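Local coordinates for response regulator aspartate phosphatase F (Bacillus subtilis, PDB 4I9E), which inhibits the competence transcription factor ComA by binding its DNA-binding domain and blocking promoter recognition, and is itself bound by the PhrF peptide, at residues S56-R61 and G99-Y104; E67-L72 and P81-L86; Q185-F190 and F207-S212. One frame throughout, in Å; residues are numbered along the deposited sequence.

In the fold
From the N terminus, the chain passes helices 10-25 and 28-42 and enters helix 50-69, which supplies one side of both contact 1 and contact 2. Contact 2 (67-72 with 81-86) closes first, over the short loop that leads to helix 83-92. Helix 95-115 then comes back to residues 56-61 and closes contact 1, so contact 2 is nested inside the loop of contact 1. Their centres are about 19 Å apart. Contact 3 (185-190 with 207-212) follows in series and pairs helices 180-196 and 200-216 of the TPR domain; its centre is about 33 Å from that of contact 1 and about 52 Å from that of contact 2.

Contact 1 (S56-R61 and G99-Y104); sequences SLMEFR and GLLEYY
Leu57 and Leu101 each hold CG anti to their own carbonyl carbon (chi1 -64° and -67°), and this sets their branches into the gap between the two helices. Leu101 CD2 comes up against Leu57 CB at 3.5 Å. The other branch lies against the aliphatic part of Arg61, with Arg61 CG 3.7 Å from Leu101 CD1. These two side chains cross at about a right angle; the methyl touches CB and CG of Arg61. Leu57 CD1 touches Leu100 CD2 at 3.8 Å and, in a different direction, Tyr104 CE2 at 3.8 Å. Tyr103 CD2 lies over the centre of one face of the Tyr104 ring, and Tyr54 meets it as well. Met58 adds a looser touch beside Leu101 and turns its side chain to Ile16, Tyr20 and Ile23 of helix 10-25.

The contact is apolar throughout. The segment axes approach to 10.6 Å at 132°, a splayed antiparallel crossing in which leucine branches fill the space. Helix 50-69, packed on helix 10-25 through Met58, probably belongs to the N-terminal three-helix bundle. The contact joins it to helix 95-115, which enters the first predicted TPR repeat.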
loop_
_atom_site.group_PDB
_atom_site.type_symbol
_atom_site.label_atom_id
_atom_site.label_comp_id
_atom_site.label_asym_id
_atom_site.label_seq_id
_atom_site.Cartn_x
_atom_site.Cartn_y
_atom_site.Cartn_z
ATOM N N SER A 56 -24.841 22.227 -3.993
ATOM C CA SER A 56 -25.919 22.526 -4.942
ATOM C C SER A 56 -26.873 21.386 -5.073
ATOM O O SER A 56 -28.104 21.597 -5.122
ATOM C CB SER A 56 -25.387 22.739 -6.368
ATOM O OG SER A 56 -25.009 24.055 -6.471
ATOM N N LEU A 57 -26.298 20.199 -5.237
ATOM C CA LEU A 57 -27.106 19.004 -5.364
ATOM C C LEU A 57 -27.964 18.773 -4.137
ATOM O O LEU A 57 -29.159 18.470 -4.315
ATOM C CB LEU A 57 -26.234 17.781 -5.675
ATOM C CG LEU A 57 -25.514 17.918 -7.050
ATOM C CD1 LEU A 57 -24.426 16.945 -7.152
ATOM C CD2 LEU A 57 -26.519 17.729 -8.219
ATOM N N MET A 58 -27.396 18.932 -2.911
ATOM C CA MET A 58 -28.139 18.716 -1.651
ATOM C C MET A 58 -29.160 19.791 -1.443
ATOM O O MET A 58 -30.185 19.552 -0.821
ATOM C CB MET A 58 -27.243 18.710 -0.408
ATOM C CG MET A 58 -26.792 17.389 0.000
ATOM S SD MET A 58 -28.105 16.274 0.391
ATOM C CE MET A 58 -28.625 17.240 1.738
ATOM N N GLU A 59 -28.854 20.983 -1.913
ATOM C CA GLU A 59 -29.823 22.102 -1.943
ATOM C C GLU A 59 -31.078 21.702 -2.728
ATOM O O GLU A 59 -32.225 21.728 -2.210
ATOM C CB GLU A 59 -29.163 23.385 -2.462
ATOM C CG GLU A 59 -30.070 24.559 -2.718
ATOM C CD GLU A 59 -30.825 25.016 -1.480
ATOM O OE1 GLU A 59 -31.814 25.819 -1.580
ATOM O OE2 GLU A 59 -30.408 24.561 -0.393
ATOM N N PHE A 60 -30.847 21.249 -3.939
ATOM C CA PHE A 60 -31.896 20.705 -4.790
ATOM C C PHE A 60 -32.615 19.483 -4.154
ATOM O O PHE A 60 -33.840 19.389 -4.172
ATOM C CB PHE A 60 -31.268 20.370 -6.170
ATOM C CG PHE A 60 -32.247 19.860 -7.146
ATOM C CD1 PHE A 60 -32.793 20.710 -8.097
ATOM C CD2 PHE A 60 -32.664 18.538 -7.104
ATOM C CE1 PHE A 60 -33.763 20.233 -8.993
ATOM C CE2 PHE A 60 -33.634 18.057 -7.987
ATOM C CZ PHE A 60 -34.189 18.892 -8.920
ATOM N N ARG A 61 -31.870 18.541 -3.595
ATOM C CA ARG A 61 -32.474 17.447 -2.822
ATOM C C ARG A 61 -33.292 17.860 -1.522
ATOM O O ARG A 61 -34.261 17.200 -1.098
ATOM C CB ARG A 61 -31.408 16.417 -2.517
ATOM C CG ARG A 61 -31.875 15.193 -1.788
ATOM C CD ARG A 61 -32.874 14.365 -2.628
ATOM N NE ARG A 61 -33.367 13.231 -1.844
ATOM C CZ ARG A 61 -34.272 13.323 -0.891
ATOM N NH1 ARG A 61 -34.809 14.519 -0.578
ATOM N NH2 ARG A 61 -34.621 12.225 -0.240
ATOM N N GLY A 99 -27.790 8.754 -7.145
ATOM C CA GLY A 99 -26.528 8.048 -7.319
ATOM C C GLY A 99 -25.392 9.016 -7.325
ATOM O O GLY A 99 -24.341 8.695 -6.836
ATOM N N LEU A 100 -25.578 10.204 -7.885
ATOM C CA LEU A 100 -24.580 11.268 -7.774
ATOM C C LEU A 100 -24.361 11.789 -6.322
ATOM O O LEU A 100 -23.265 12.160 -5.935
ATOM C CB LEU A 100 -24.938 12.372 -8.745
ATOM C CG LEU A 100 -24.007 13.561 -8.899
ATOM C CD1 LEU A 100 -22.582 13.054 -9.191
ATOM C CD2 LEU A 100 -24.540 14.455 -10.054
ATOM N N LEU A 101 -25.407 11.805 -5.508
ATOM C CA LEU A 101 -25.293 12.168 -4.090
ATOM C C LEU A 101 -24.630 11.058 -3.347
ATOM O O LEU A 101 -23.834 11.340 -2.461
ATOM C CB LEU A 101 -26.675 12.426 -3.414
ATOM C CG LEU A 101 -27.465 13.654 -3.883
ATOM C CD1 LEU A 101 -28.784 13.741 -3.256
ATOM C CD2 LEU A 101 -26.723 14.928 -3.766
ATOM N N GLU A 102 -24.973 9.809 -3.662
ATOM C CA GLU A 102 -24.293 8.647 -3.101
ATOM C C GLU A 102 -22.767 8.585 -3.402
ATOM O O GLU A 102 -21.968 8.084 -2.592
ATOM C CB GLU A 102 -24.968 7.403 -3.600
ATOM C CG GLU A 102 -25.227 6.360 -2.538
ATOM C CD GLU A 102 -26.319 5.360 -2.963
ATOM O OE1 GLU A 102 -27.521 5.764 -3.040
ATOM O OE2 GLU A 102 -25.960 4.159 -3.184
ATOM N N TYR A 103 -22.375 9.133 -4.548
ATOM C CA TYR A 103 -21.001 9.286 -4.929
ATOM C C TYR A 103 -20.250 10.230 -4.003
ATOM O O TYR A 103 -19.196 9.889 -3.460
ATOM C CB TYR A 103 -20.900 9.805 -6.395
ATOM C CG TYR A 103 -19.551 10.377 -6.654
ATOM C CD1 TYR A 103 -18.416 9.538 -6.694
ATOM C CD2 TYR A 103 -19.370 11.740 -6.833
ATOM C CE1 TYR A 103 -17.152 10.070 -6.883
ATOM C CE2 TYR A 103 -18.098 12.276 -7.016
ATOM C CZ TYR A 103 -17.003 11.420 -7.043
ATOM O OH TYR A 103 -15.726 11.917 -7.240
ATOM N N TYR A 104 -20.767 11.438 -3.875
ATOM C CA TYR A 104 -20.190 12.481 -3.047
ATOM C C TYR A 104 -20.266 12.149 -1.556
ATOM O O TYR A 104 -19.336 12.462 -0.785
ATOM C CB TYR A 104 -21.003 13.752 -3.275
ATOM C CG TYR A 104 -20.567 14.543 -4.488
ATOM C CD1 TYR A 104 -19.323 15.154 -4.516
ATOM C CD2 TYR A 104 -21.386 14.682 -5.591
ATOM C CE1 TYR A 104 -18.907 15.889 -5.615
ATOM C CE2 TYR A 104 -20.974 15.461 -6.675
ATOM C CZ TYR A 104 -19.732 16.026 -6.668
ATOM O OH TYR A 104 -19.287 16.747 -7.698
#

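Contact 2 (E67-L72 and P81-L86); sequences EYLEPL and PRLSDL
Leu86 meets segment 67-72 with CG and both methyls. Its CB leaves the backbone toward that segment. CG stands anti to the backbone N, though well short of the ideal (chi1 -152°). Leu86 CG is 4.1 Å from Tyr68 O and 4.2 Å from Tyr68 CB. There the chain forks. CD1 lies at the edge of the Tyr68 ring, near the ring plane, and also comes close to the backbone oxygen of the same residue. Leu86 CD2 presses nearer to that carbonyl, at 3.6 Å from Tyr68 O. Leu86 CD2 also touches Leu69 CD2 at 3.9 Å and lies more loosely against Leu72 CD1. One leucine thus meets three residues of segment 67-72.

Leu69 and Leu83 extend the apolar patch on one side. Their CD2 methyls meet at 3.9 Å, and the two side chains cross at about a right angle. Leu69 CD2 therefore has both Leu83 and Leu86 as partners. On another side, Leu72 rests on the ring of Pro81, with Pro81 CG and CD each 4.1 Å from Leu72 CD1. Leu72 CD2 gives Leu83 CD2 a distant touch. The patch is apolar apart from the carbonyl of Tyr68, which the Leu86 methyls touch, and much of it lies near the surface.

Arg82 is at the N-cap position; Leu83 and Leu86, three residues apart, lie on one face of the first turn. Phe26, in the loop between helices 10-25 and 28-42, touches Leu69, Leu83 and Leu86. Beyond the segments, Tyr68 OH makes a weak hydrogen bond to Lys93 NZ. The contact therefore joins the C-terminal part of helix 50-69 to the start of helix 83-92 across the loop between them, with the 10-25/28-42 connection packed alongside.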
loop_
_atom_site.group_PDB
_atom_site.type_symbol
_atom_site.label_atom_id
_atom_site.label_comp_id
_atom_site.label_asym_id
_atom_site.label_seq_id
_atom_site.Cartn_x
_atom_site.Cartn_y
_atom_site.Cartn_z
ATOM N N GLU A 67 -41.023 19.673 -1.378
ATOM C CA GLU A 67 -42.052 19.478 -2.405
ATOM C C GLU A 67 -42.863 18.271 -2.149
ATOM O O GLU A 67 -44.074 18.336 -2.180
ATOM C CB GLU A 67 -41.458 19.353 -3.798
ATOM C CG GLU A 67 -40.863 20.632 -4.298
ATOM C CD GLU A 67 -40.238 20.529 -5.706
ATOM O OE1 GLU A 67 -39.548 21.514 -6.064
ATOM O OE2 GLU A 67 -40.440 19.504 -6.436
ATOM N N TYR A 68 -42.198 17.160 -1.889
ATOM C CA TYR A 68 -42.865 15.927 -1.510
ATOM C C TYR A 68 -43.638 15.990 -0.202
ATOM O O TYR A 68 -44.504 15.146 0.038
ATOM C CB TYR A 68 -41.883 14.737 -1.517
ATOM C CG TYR A 68 -41.574 14.235 -2.915
ATOM C CD1 TYR A 68 -40.759 14.970 -3.763
ATOM C CD2 TYR A 68 -42.098 13.025 -3.395
ATOM C CE1 TYR A 68 -40.454 14.518 -5.058
ATOM C CE2 TYR A 68 -41.797 12.560 -4.709
ATOM C CZ TYR A 68 -40.984 13.326 -5.527
ATOM O OH TYR A 68 -40.666 12.947 -6.814
ATOM N N LEU A 69 -43.311 16.941 0.665
ATOM C CA LEU A 69 -44.044 17.096 1.913
ATOM C C LEU A 69 -45.227 18.069 1.812
ATOM O O LEU A 69 -46.057 18.063 2.702
ATOM C CB LEU A 69 -43.133 17.577 3.025
ATOM C CG LEU A 69 -42.211 16.573 3.676
ATOM C CD1 LEU A 69 -41.174 17.345 4.490
ATOM C CD2 LEU A 69 -42.930 15.555 4.545
ATOM N N GLU A 70 -45.264 18.923 0.779
ATOM C CA GLU A 70 -46.322 19.933 0.605
ATOM C C GLU A 70 -47.732 19.328 0.546
ATOM O O GLU A 70 -48.634 19.818 1.226
ATOM C CB GLU A 70 -46.094 20.804 -0.641
ATOM C CG GLU A 70 -45.204 22.046 -0.472
ATOM C CD GLU A 70 -45.896 23.246 0.194
ATOM O OE1 GLU A 70 -46.679 23.058 1.162
ATOM O OE2 GLU A 70 -45.632 24.395 -0.239
ATOM N N PRO A 71 -47.930 18.250 -0.244
ATOM C CA PRO A 71 -49.229 17.571 -0.235
ATOM C C PRO A 71 -49.741 17.187 1.152
ATOM O O PRO A 71 -50.927 17.360 1.409
ATOM C CB PRO A 71 -48.955 16.307 -1.056
ATOM C CG PRO A 71 -47.938 16.722 -1.994
ATOM C CD PRO A 71 -47.014 17.575 -1.177
ATOM N N LEU A 72 -48.866 16.682 2.029
ATOM C CA LEU A 72 -49.252 16.154 3.340
ATOM C C LEU A 72 -49.994 17.154 4.156
ATOM O O LEU A 72 -50.622 16.814 5.146
ATOM C CB LEU A 72 -48.051 15.650 4.125
ATOM C CG LEU A 72 -47.646 14.197 3.851
ATOM C CD1 LEU A 72 -47.302 13.934 2.355
ATOM C CD2 LEU A 72 -46.503 13.717 4.792
ATOM N N PRO A 81 -48.970 9.247 3.545
ATOM C CA PRO A 81 -48.029 8.130 3.433
ATOM C C PRO A 81 -46.986 8.120 4.538
ATOM O O PRO A 81 -46.634 9.176 5.077
ATOM C CB PRO A 81 -47.334 8.417 2.111
ATOM C CG PRO A 81 -47.494 9.873 1.891
ATOM C CD PRO A 81 -48.872 10.144 2.376
ATOM N N ARG A 82 -46.493 6.931 4.874
ATOM C CA ARG A 82 -45.369 6.795 5.795
ATOM C C ARG A 82 -44.193 7.514 5.149
ATOM O O ARG A 82 -44.062 7.525 3.902
ATOM C CB ARG A 82 -45.027 5.312 6.021
ATOM C CG ARG A 82 -46.119 4.523 6.804
ATOM C CD ARG A 82 -46.041 2.952 6.619
ATOM N NE ARG A 82 -47.220 2.272 7.208
ATOM C CZ ARG A 82 -48.463 2.248 6.679
ATOM N NH1 ARG A 82 -48.730 2.839 5.505
ATOM N NH2 ARG A 82 -49.452 1.619 7.325
ATOM N N LEU A 83 -43.345 8.125 5.977
ATOM C CA LEU A 83 -42.162 8.841 5.469
ATOM C C LEU A 83 -41.144 7.923 4.778
ATOM O O LEU A 83 -40.535 8.289 3.802
ATOM C CB LEU A 83 -41.523 9.704 6.563
ATOM C CG LEU A 83 -42.312 10.879 7.175
ATOM C CD1 LEU A 83 -41.575 11.411 8.394
ATOM C CD2 LEU A 83 -42.600 12.012 6.153
ATOM N N SER A 84 -40.971 6.716 5.287
ATOM C CA SER A 84 -40.124 5.724 4.639
ATOM C C SER A 84 -40.573 5.467 3.201
ATOM O O SER A 84 -39.720 5.314 2.335
ATOM C CB SER A 84 -40.132 4.434 5.461
ATOM O OG SER A 84 -41.424 3.822 5.458
ATOM N N ASP A 85 -41.894 5.466 2.947
ATOM C CA ASP A 85 -42.495 5.288 1.597
ATOM C C ASP A 85 -42.412 6.528 0.762
ATOM O O ASP A 85 -42.270 6.431 -0.433
ATOM C CB ASP A 85 -43.963 4.837 1.629
ATOM C CG ASP A 85 -44.146 3.430 2.197
ATOM O OD1 ASP A 85 -43.385 2.533 1.805
ATOM O OD2 ASP A 85 -45.043 3.205 3.044
ATOM N N LEU A 86 -42.492 7.699 1.384
ATOM C CA LEU A 86 -42.169 8.968 0.696
ATOM C C LEU A 86 -40.709 8.992 0.180
ATOM O O LEU A 86 -40.413 9.401 -0.979
ATOM C CB LEU A 86 -42.443 10.157 1.636
ATOM C CG LEU A 86 -42.812 11.494 1.008
ATOM C CD1 LEU A 86 -44.045 11.419 0.016
ATOM C CD2 LEU A 86 -43.098 12.526 2.134
#

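Contact 3 (Q185-F190 and F207-S212); sequences QCHSLF and FQKAYS
The aromatic contact is a CH-pi interaction between Lys209 and His187. Lys209 CG stands over the centre of the imidazole, 3.5 Å from the centroid of the His187 ring and only 7° off its normal. CG is anti to the backbone N of the lysine (chi1 173°), and the chain then bends at chi2. This puts CG over the ring, brings CE to its rim and carries the amino group past it. Lys209 CE lies 3.9 Å from His187 CE1. Lys209 NZ remains 5.9 Å from His187 NE2, so CG and CE make the contact and the amino group does not.

The aliphatic contact lies between the backbones. Ala210 CB meets His187 CB at 3.9 Å. A methyl this small suits the close approach here: the segment axes come within 8.2 Å, running nearly antiparallel at 161°.

The polar atoms of Ser188 touch apolar groups across the contact but find their bonding partners within their own helix. Ser188 OG is 4.0 Å from Ala210 CB and makes a weak hydrogen bond to Leu184 O. Phe207 CE1 comes to 4.1 Å from Ser188 O, obliquely to the ring; that oxygen accepts a hydrogen bond from Thr192 OG1. His187 also meets the ring of His206 and packs on Glu382 of the second subunit. An alanine in place of His187 would probably leave Lys209 CG without the ring beneath it and the lysine chain freer to turn.

Helices 180-196 and 200-216 form the antiparallel pair of the third predicted TPR repeat. The chemistry of the contact suggests that shape and dispersion hold the pair, with a small residue allowing close approach and a lysine serving through its hydrocarbon.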
loop_
_atom_site.group_PDB
_atom_site.type_symbol
_atom_site.label_atom_id
_atom_site.label_comp_id
_atom_site.label_asym_id
_atom_site.label_seq_id
_atom_site.Cartn_x
_atom_site.Cartn_y
_atom_site.Cartn_z
ATOM N N GLN A 185 0.765 18.418 -11.412
ATOM C CA GLN A 185 0.481 17.839 -10.125
ATOM C C GLN A 185 0.527 16.308 -10.167
ATOM O O GLN A 185 1.051 15.685 -9.259
ATOM C CB GLN A 185 -0.855 18.367 -9.596
ATOM C CG GLN A 185 -0.814 19.859 -9.354
ATOM C CD GLN A 185 -2.083 20.428 -8.794
ATOM O OE1 GLN A 185 -3.156 20.366 -9.405
ATOM N NE2 GLN A 185 -1.972 20.994 -7.615
ATOM N N CYS A 186 0.050 15.707 -11.249
ATOM C CA CYS A 186 0.221 14.268 -11.444
ATOM C C CYS A 186 1.696 13.880 -11.457
ATOM O O CYS A 186 2.063 12.886 -10.856
ATOM C CB CYS A 186 -0.509 13.764 -12.689
ATOM S SG CYS A 186 -2.298 13.921 -12.592
ATOM N N HIS A 187 2.521 14.674 -12.137
ATOM C CA HIS A 187 3.972 14.578 -12.058
ATOM C C HIS A 187 4.535 14.624 -10.670
ATOM O O HIS A 187 5.351 13.820 -10.379
ATOM C CB HIS A 187 4.707 15.525 -13.031
ATOM C CG HIS A 187 4.762 14.997 -14.442
ATOM N ND1 HIS A 187 4.045 15.557 -15.483
ATOM C CD2 HIS A 187 5.431 13.946 -14.978
ATOM C CE1 HIS A 187 4.267 14.874 -16.597
ATOM N NE2 HIS A 187 5.114 13.896 -16.321
ATOM N N SER A 188 4.083 15.489 -9.783
ATOM C CA SER A 188 4.610 15.487 -8.371
ATOM C C SER A 188 4.137 14.332 -7.534
ATOM O O SER A 188 4.808 13.939 -6.604
ATOM C CB SER A 188 4.252 16.741 -7.583
ATOM O OG SER A 188 4.091 17.857 -8.420
ATOM N N LEU A 189 2.955 13.826 -7.836
ATOM C CA LEU A 189 2.437 12.589 -7.266
ATOM C C LEU A 189 3.281 11.372 -7.677
ATOM O O LEU A 189 3.593 10.527 -6.827
ATOM C CB LEU A 189 0.928 12.428 -7.656
ATOM C CG LEU A 189 -0.100 13.280 -6.861
ATOM C CD1 LEU A 189 -1.507 13.094 -7.384
ATOM C CD2 LEU A 189 -0.035 12.901 -5.390
ATOM N N PHE A 190 3.644 11.263 -8.964
ATOM C CA PHE A 190 4.579 10.219 -9.407
ATOM C C PHE A 190 5.893 10.379 -8.656
ATOM O O PHE A 190 6.426 9.391 -8.083
ATOM C CB PHE A 190 4.887 10.289 -10.926
ATOM C CG PHE A 190 3.697 10.019 -11.819
ATOM C CD1 PHE A 190 2.881 8.940 -11.606
ATOM C CD2 PHE A 190 3.433 10.856 -12.898
ATOM C CE1 PHE A 190 1.826 8.690 -12.446
ATOM C CE2 PHE A 190 2.370 10.650 -13.737
ATOM C CZ PHE A 190 1.550 9.549 -13.514
ATOM N N PHE A 207 9.854 15.653 -10.712
ATOM C CA PHE A 207 9.904 16.970 -10.101
ATOM C C PHE A 207 10.403 18.028 -11.101
ATOM O O PHE A 207 9.886 19.138 -11.070
ATOM C CB PHE A 207 10.791 16.979 -8.866
ATOM C CG PHE A 207 10.161 16.338 -7.669
ATOM C CD1 PHE A 207 8.872 16.702 -7.257
ATOM C CD2 PHE A 207 10.851 15.385 -6.934
ATOM C CE1 PHE A 207 8.306 16.112 -6.135
ATOM C CE2 PHE A 207 10.250 14.800 -5.824
ATOM C CZ PHE A 207 8.982 15.154 -5.435
ATOM N N GLN A 208 11.406 17.696 -11.941
ATOM C CA GLN A 208 11.916 18.636 -12.937
ATOM C C GLN A 208 10.877 18.913 -13.997
ATOM O O GLN A 208 10.660 20.038 -14.368
ATOM C CB GLN A 208 13.215 18.166 -13.620
ATOM C CG GLN A 208 14.395 17.891 -12.727
ATOM C CD GLN A 208 15.286 19.064 -12.451
ATOM O OE1 GLN A 208 16.491 18.868 -12.173
ATOM N NE2 GLN A 208 14.741 20.295 -12.506
ATOM N N LYS A 209 10.225 17.879 -14.470
ATOM C CA LYS A 209 9.142 18.038 -15.431
ATOM C C LYS A 209 8.041 18.944 -14.852
ATOM O O LYS A 209 7.540 19.860 -15.530
ATOM C CB LYS A 209 8.635 16.639 -15.845
ATOM C CG LYS A 209 7.383 16.622 -16.721
ATOM C CD LYS A 209 7.578 17.381 -18.049
ATOM C CE LYS A 209 6.387 17.199 -18.970
ATOM N NZ LYS A 209 6.640 17.944 -20.270
ATOM N N ALA A 210 7.697 18.713 -13.592
ATOM C CA ALA A 210 6.620 19.444 -12.935
ATOM C C ALA A 210 7.001 20.950 -12.751
ATOM O O ALA A 210 6.144 21.851 -12.895
ATOM C CB ALA A 210 6.271 18.791 -11.584
ATOM N N TYR A 211 8.279 21.173 -12.402
ATOM C CA TYR A 211 8.878 22.495 -12.291
ATOM C C TYR A 211 8.743 23.294 -13.580
ATOM O O TYR A 211 8.197 24.386 -13.563
ATOM C CB TYR A 211 10.366 22.450 -11.900
ATOM C CG TYR A 211 10.943 23.852 -11.948
ATOM C CD1 TYR A 211 10.667 24.759 -10.946
ATOM C CD2 TYR A 211 11.710 24.284 -13.033
ATOM C CE1 TYR A 211 11.170 26.044 -10.998
ATOM C CE2 TYR A 211 12.208 25.559 -13.094
ATOM C CZ TYR A 211 11.928 26.436 -12.077
ATOM O OH TYR A 211 12.398 27.720 -12.129
ATOM N N SER A 212 9.276 22.753 -14.673
ATOM C CA SER A 212 9.159 23.336 -16.015
ATOM C C SER A 212 7.746 23.771 -16.294
ATOM O O SER A 212 7.546 24.913 -16.686
ATOM C CB SER A 212 9.536 22.325 -17.094
ATOM O OG SER A 212 10.902 22.156 -17.140
#